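Local coordinates for protein chitin binding domain (Burkholderia pseudomallei, PDB 3UAM) that probably binds chitin or a related polysaccharide and may cleave it oxidatively as a lytic polysaccharide monooxygenase, at residues S110-H124 against I174-R188. Residues are numbered along the deposited sequence; the frame is centred on the assembly and turned at random.
Sequences SGQSLQISWSYSMPH and IPQGETIHEFNLPTR
Leu-114 CD2 meets Leu-185 CD2 at 3.7 Å, and beside this pair Ile-116 sets CG1 obliquely against CZ and CE2 of the Phe-183 ring. These branched and aromatic groups suit the inward face, where Leu-194 of strand 190-200 packs on both Leu-114 and Ile-116. Phe-183 has CG between its backbone N and carbonyl carbon (chi1 45°), which swings the ring across to Ile-116. Further along this face lie Trp-118 and His-181, whose NE1 and ND1 both bond to the hydroxyl of Tyr-131, giving their buried polar atoms a partner. Strands 113-121 and 179-184 run antiparallel, with paired backbone bonds at Leu-114/Phe-183, Ile-116/His-181 and Trp-118/Thr-179. They form the centre and one edge of the three-stranded sheet, completed by strand 21-26, that faces a second sheet in the immunoglobulin-like beta-sandwich of AA10 enzymes. Tyr-120 crosses Pro-175 at about a right angle, CE2 lying 3.8 Å from the proline CB, while its OH bonds Thr-179 OG1 at 2.6 Å in the plane of the ring and also bonds Trp-129 NE1. The outer face carries mainly polar chains suited to solvent, with Ile-180 among them: Gln-115 holds CG anti to its backbone N (chi1 -162°), which lays it on Ile-180 CG2 at 3.5 Å. Waters link Glu-178 to the hydroxyls of Ser-117 and Ser-119. At the far end Asn-184 ND2 gives Gly-111 O a bond of 2.8 Å, Gly-111 accommodating a positive phi (85°), and Ser-110 OG accepts the N-H of Arg-188 at 3.0 Å.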
# COMPACT_ATOMS: atom_id res chain seq x y z
N SER A 110 0.42 18.21 -10.28
CA SER A 110 -0.82 17.72 -10.88
C SER A 110 -0.57 17.19 -12.29
O SER A 110 0.13 17.83 -13.07
CB SER A 110 -1.85 18.84 -10.91
OG SER A 110 -2.15 19.27 -9.60
N GLY A 111 -1.12 16.01 -12.59
CA GLY A 111 -1.03 15.41 -13.92
C GLY A 111 0.23 14.58 -14.19
O GLY A 111 0.27 13.76 -15.10
N GLN A 112 1.26 14.80 -13.36
CA GLN A 112 2.56 14.20 -13.55
C GLN A 112 2.54 12.67 -13.70
O GLN A 112 1.89 11.98 -12.90
CB GLN A 112 3.44 14.57 -12.35
CG GLN A 112 4.89 14.19 -12.51
CD GLN A 112 5.64 14.28 -11.21
OE1 GLN A 112 5.53 15.28 -10.47
NE2 GLN A 112 6.40 13.24 -10.91
N SER A 113 3.26 12.15 -14.69
CA SER A 113 3.47 10.71 -14.85
C SER A 113 4.37 10.21 -13.74
O SER A 113 5.44 10.75 -13.53
CB SER A 113 4.12 10.35 -16.19
OG SER A 113 3.38 10.85 -17.26
N LEU A 114 3.92 9.20 -13.02
CA LEU A 114 4.64 8.72 -11.87
C LEU A 114 4.84 7.24 -12.04
O LEU A 114 3.88 6.51 -12.30
CB LEU A 114 3.85 9.00 -10.59
CG LEU A 114 4.59 8.76 -9.27
CD1 LEU A 114 5.73 9.75 -9.12
CD2 LEU A 114 3.61 8.88 -8.11
N GLN A 115 6.08 6.80 -11.95
CA GLN A 115 6.41 5.39 -12.03
C GLN A 115 6.59 4.86 -10.61
O GLN A 115 7.36 5.40 -9.82
CB GLN A 115 7.68 5.22 -12.86
CG GLN A 115 7.91 3.83 -13.38
CD GLN A 115 8.79 3.83 -14.62
OE1 GLN A 115 10.00 3.93 -14.49
NE2 GLN A 115 8.18 3.72 -15.83
N ILE A 116 5.85 3.81 -10.28
CA ILE A 116 5.97 3.15 -8.99
C ILE A 116 6.72 1.83 -9.17
O ILE A 116 6.39 1.06 -10.11
CB ILE A 116 4.60 2.77 -8.41
CG1 ILE A 116 3.64 3.97 -8.40
CG2 ILE A 116 4.75 2.15 -7.01
CD1 ILE A 116 4.08 5.13 -7.56
N SER A 117 7.73 1.58 -8.33
CA SER A 117 8.41 0.30 -8.34
C SER A 117 8.26 -0.41 -6.99
O SER A 117 8.64 0.12 -5.95
CB SER A 117 9.90 0.47 -8.64
OG SER A 117 10.14 0.91 -9.97
N TRP A 118 7.73 -1.62 -7.05
CA TRP A 118 7.77 -2.59 -5.93
C TRP A 118 8.93 -3.53 -6.04
O TRP A 118 9.26 -3.98 -7.13
CB TRP A 118 6.54 -3.45 -5.94
CG TRP A 118 5.27 -2.74 -5.56
CD1 TRP A 118 4.44 -1.98 -6.38
CD2 TRP A 118 4.62 -2.75 -4.26
NE1 TRP A 118 3.37 -1.52 -5.67
CE2 TRP A 118 3.43 -1.94 -4.39
CE3 TRP A 118 4.91 -3.32 -3.02
CZ2 TRP A 118 2.57 -1.73 -3.33
CZ3 TRP A 118 4.04 -3.11 -1.97
CH2 TRP A 118 2.90 -2.33 -2.12
N SER A 119 9.57 -3.83 -4.90
CA SER A 119 10.54 -4.92 -4.82
C SER A 119 10.09 -5.88 -3.72
O SER A 119 9.25 -5.52 -2.89
CB SER A 119 11.94 -4.41 -4.54
OG SER A 119 12.89 -5.43 -4.81
N TYR A 120 10.67 -7.07 -3.74
CA TYR A 120 10.17 -8.19 -2.97
C TYR A 120 11.30 -9.09 -2.52
O TYR A 120 12.43 -9.01 -3.02
CB TYR A 120 9.21 -9.06 -3.82
CG TYR A 120 8.10 -8.34 -4.54
CD1 TYR A 120 6.92 -7.96 -3.88
CD2 TYR A 120 8.21 -8.04 -5.90
CE1 TYR A 120 5.91 -7.31 -4.54
CE2 TYR A 120 7.19 -7.38 -6.57
CZ TYR A 120 6.04 -7.02 -5.89
OH TYR A 120 5.03 -6.39 -6.56
N SER A 121 10.98 -9.93 -1.57
CA SER A 121 11.69 -11.18 -1.38
C SER A 121 10.63 -12.29 -1.28
O SER A 121 9.63 -12.13 -0.55
CB SER A 121 12.56 -11.09 -0.13
OG SER A 121 13.30 -12.27 -0.01
N MET A 122 10.81 -13.37 -2.05
CA MET A 122 9.90 -14.51 -2.08
C MET A 122 8.47 -14.03 -2.31
O MET A 122 7.61 -14.20 -1.43
CB MET A 122 9.96 -15.33 -0.77
CG MET A 122 11.35 -15.67 -0.24
SD MET A 122 12.25 -16.87 -1.24
CE MET A 122 13.97 -16.62 -0.79
N PRO A 123 8.21 -13.41 -3.47
CA PRO A 123 6.93 -12.75 -3.70
C PRO A 123 5.75 -13.69 -3.64
O PRO A 123 5.85 -14.85 -3.99
CB PRO A 123 7.08 -12.14 -5.12
CG PRO A 123 8.25 -12.84 -5.74
CD PRO A 123 9.15 -13.20 -4.59
N HIS A 124 4.65 -13.17 -3.15
CA HIS A 124 3.39 -13.92 -3.04
C HIS A 124 2.65 -14.00 -4.35
O HIS A 124 2.83 -13.15 -5.24
CB HIS A 124 2.48 -13.18 -2.06
CG HIS A 124 2.75 -13.50 -0.62
ND1 HIS A 124 2.51 -14.71 -0.11
CD2 HIS A 124 3.24 -12.71 0.41
CE1 HIS A 124 2.82 -14.70 1.21
NE2 HIS A 124 3.25 -13.46 1.53
N ILE A 174 2.56 -14.74 -9.73
CA ILE A 174 3.72 -14.37 -8.89
C ILE A 174 4.71 -13.48 -9.64
O ILE A 174 5.25 -13.91 -10.65
CB ILE A 174 4.52 -15.59 -8.38
CG1 ILE A 174 3.59 -16.61 -7.68
CG2 ILE A 174 5.63 -15.12 -7.42
CD1 ILE A 174 4.31 -17.92 -7.37
N PRO A 175 4.96 -12.26 -9.14
CA PRO A 175 6.02 -11.43 -9.73
C PRO A 175 7.34 -12.18 -9.82
O PRO A 175 7.70 -12.92 -8.90
CB PRO A 175 6.15 -10.27 -8.74
CG PRO A 175 4.83 -10.19 -8.05
CD PRO A 175 4.32 -11.61 -7.98
N GLN A 176 8.04 -12.01 -10.94
CA GLN A 176 9.35 -12.61 -11.16
C GLN A 176 10.46 -11.56 -10.95
O GLN A 176 11.67 -11.85 -11.06
CB GLN A 176 9.43 -13.20 -12.58
N GLY A 177 10.06 -10.34 -10.61
CA GLY A 177 10.99 -9.25 -10.39
C GLY A 177 10.24 -8.05 -9.88
O GLY A 177 9.06 -8.17 -9.52
N GLU A 178 10.90 -6.91 -9.83
CA GLU A 178 10.25 -5.66 -9.49
C GLU A 178 8.98 -5.47 -10.32
O GLU A 178 8.97 -5.72 -11.53
CB GLU A 178 11.19 -4.48 -9.75
CG GLU A 178 12.28 -4.30 -8.68
CD GLU A 178 13.23 -3.17 -9.00
OE1 GLU A 178 12.91 -2.35 -9.91
OE2 GLU A 178 14.31 -3.09 -8.37
N THR A 179 7.92 -5.02 -9.66
CA THR A 179 6.70 -4.62 -10.34
C THR A 179 6.76 -3.11 -10.60
O THR A 179 6.89 -2.31 -9.67
CB THR A 179 5.46 -4.93 -9.51
OG1 THR A 179 5.48 -6.31 -9.11
CG2 THR A 179 4.16 -4.59 -10.32
N ILE A 180 6.64 -2.73 -11.87
CA ILE A 180 6.70 -1.34 -12.28
C ILE A 180 5.35 -0.88 -12.84
O ILE A 180 4.88 -1.39 -13.87
CB ILE A 180 7.79 -1.16 -13.33
CG1 ILE A 180 9.11 -1.66 -12.74
CG2 ILE A 180 7.91 0.30 -13.73
CD1 ILE A 180 9.95 -2.37 -13.76
N HIS A 181 4.74 0.08 -12.17
CA HIS A 181 3.45 0.65 -12.57
C HIS A 181 3.64 2.09 -12.91
O HIS A 181 4.50 2.74 -12.32
CB HIS A 181 2.45 0.51 -11.44
CG HIS A 181 2.04 -0.93 -11.18
ND1 HIS A 181 1.84 -1.42 -9.94
CD2 HIS A 181 1.80 -1.99 -12.06
CE1 HIS A 181 1.46 -2.71 -10.02
NE2 HIS A 181 1.45 -3.07 -11.31
N GLU A 182 2.84 2.60 -13.83
CA GLU A 182 2.91 4.02 -14.20
C GLU A 182 1.52 4.58 -14.41
O GLU A 182 0.70 3.97 -15.09
CB GLU A 182 3.75 4.22 -15.49
CG GLU A 182 3.96 5.70 -15.86
CD GLU A 182 5.12 5.92 -16.83
OE1 GLU A 182 5.19 5.16 -17.82
OE2 GLU A 182 5.97 6.83 -16.60
N PHE A 183 1.27 5.75 -13.84
CA PHE A 183 0.01 6.44 -14.04
C PHE A 183 0.18 7.94 -13.83
O PHE A 183 1.23 8.39 -13.37
CB PHE A 183 -1.06 5.88 -13.10
CG PHE A 183 -0.61 5.68 -11.69
CD1 PHE A 183 -0.61 6.72 -10.79
CD2 PHE A 183 -0.23 4.41 -11.24
CE1 PHE A 183 -0.22 6.52 -9.47
CE2 PHE A 183 0.18 4.21 -9.92
CZ PHE A 183 0.18 5.27 -9.04
N ASN A 184 -0.86 8.71 -14.13
CA ASN A 184 -0.80 10.14 -13.94
C ASN A 184 -1.41 10.50 -12.62
O ASN A 184 -2.51 10.03 -12.30
CB ASN A 184 -1.56 10.85 -15.05
CG ASN A 184 -0.89 10.67 -16.38
OD1 ASN A 184 -1.26 9.77 -17.13
ND2 ASN A 184 0.13 11.48 -16.67
N LEU A 185 -0.72 11.35 -11.87
CA LEU A 185 -1.29 11.88 -10.64
C LEU A 185 -2.45 12.81 -10.98
O LEU A 185 -2.40 13.51 -11.99
CB LEU A 185 -0.22 12.64 -9.83
CG LEU A 185 0.95 11.85 -9.26
CD1 LEU A 185 1.96 12.77 -8.56
CD2 LEU A 185 0.45 10.76 -8.32
N PRO A 186 -3.48 12.85 -10.12
CA PRO A 186 -4.60 13.77 -10.36
C PRO A 186 -4.24 15.21 -9.97
O PRO A 186 -3.10 15.49 -9.63
CB PRO A 186 -5.69 13.20 -9.45
CG PRO A 186 -4.93 12.61 -8.31
CD PRO A 186 -3.62 12.14 -8.84
N THR A 187 -5.23 16.09 -10.03
CA THR A 187 -5.08 17.50 -9.67
C THR A 187 -5.16 17.71 -8.15
O THR A 187 -6.18 17.40 -7.54
CB THR A 187 -6.20 18.31 -10.35
OG1 THR A 187 -6.09 18.13 -11.77
CG2 THR A 187 -6.14 19.83 -9.99
N ARG A 188 -4.08 18.22 -7.56
CA ARG A 188 -3.99 18.46 -6.11
C ARG A 188 -3.01 19.61 -5.84
O ARG A 188 -2.20 19.96 -6.69
CB ARG A 188 -3.47 17.21 -5.37
CG ARG A 188 -4.33 15.95 -5.37
CD ARG A 188 -5.62 16.12 -4.60
NE ARG A 188 -6.36 14.89 -4.46
CZ ARG A 188 -7.15 14.34 -5.39
NH1 ARG A 188 -7.29 14.90 -6.58
NH2 ARG A 188 -7.80 13.21 -5.13
O HOH W 1 0.36 20.41 -8.29
O HOH W 2 12.41 0.44 -10.79
O HOH W 3 14.92 -4.68 -6.28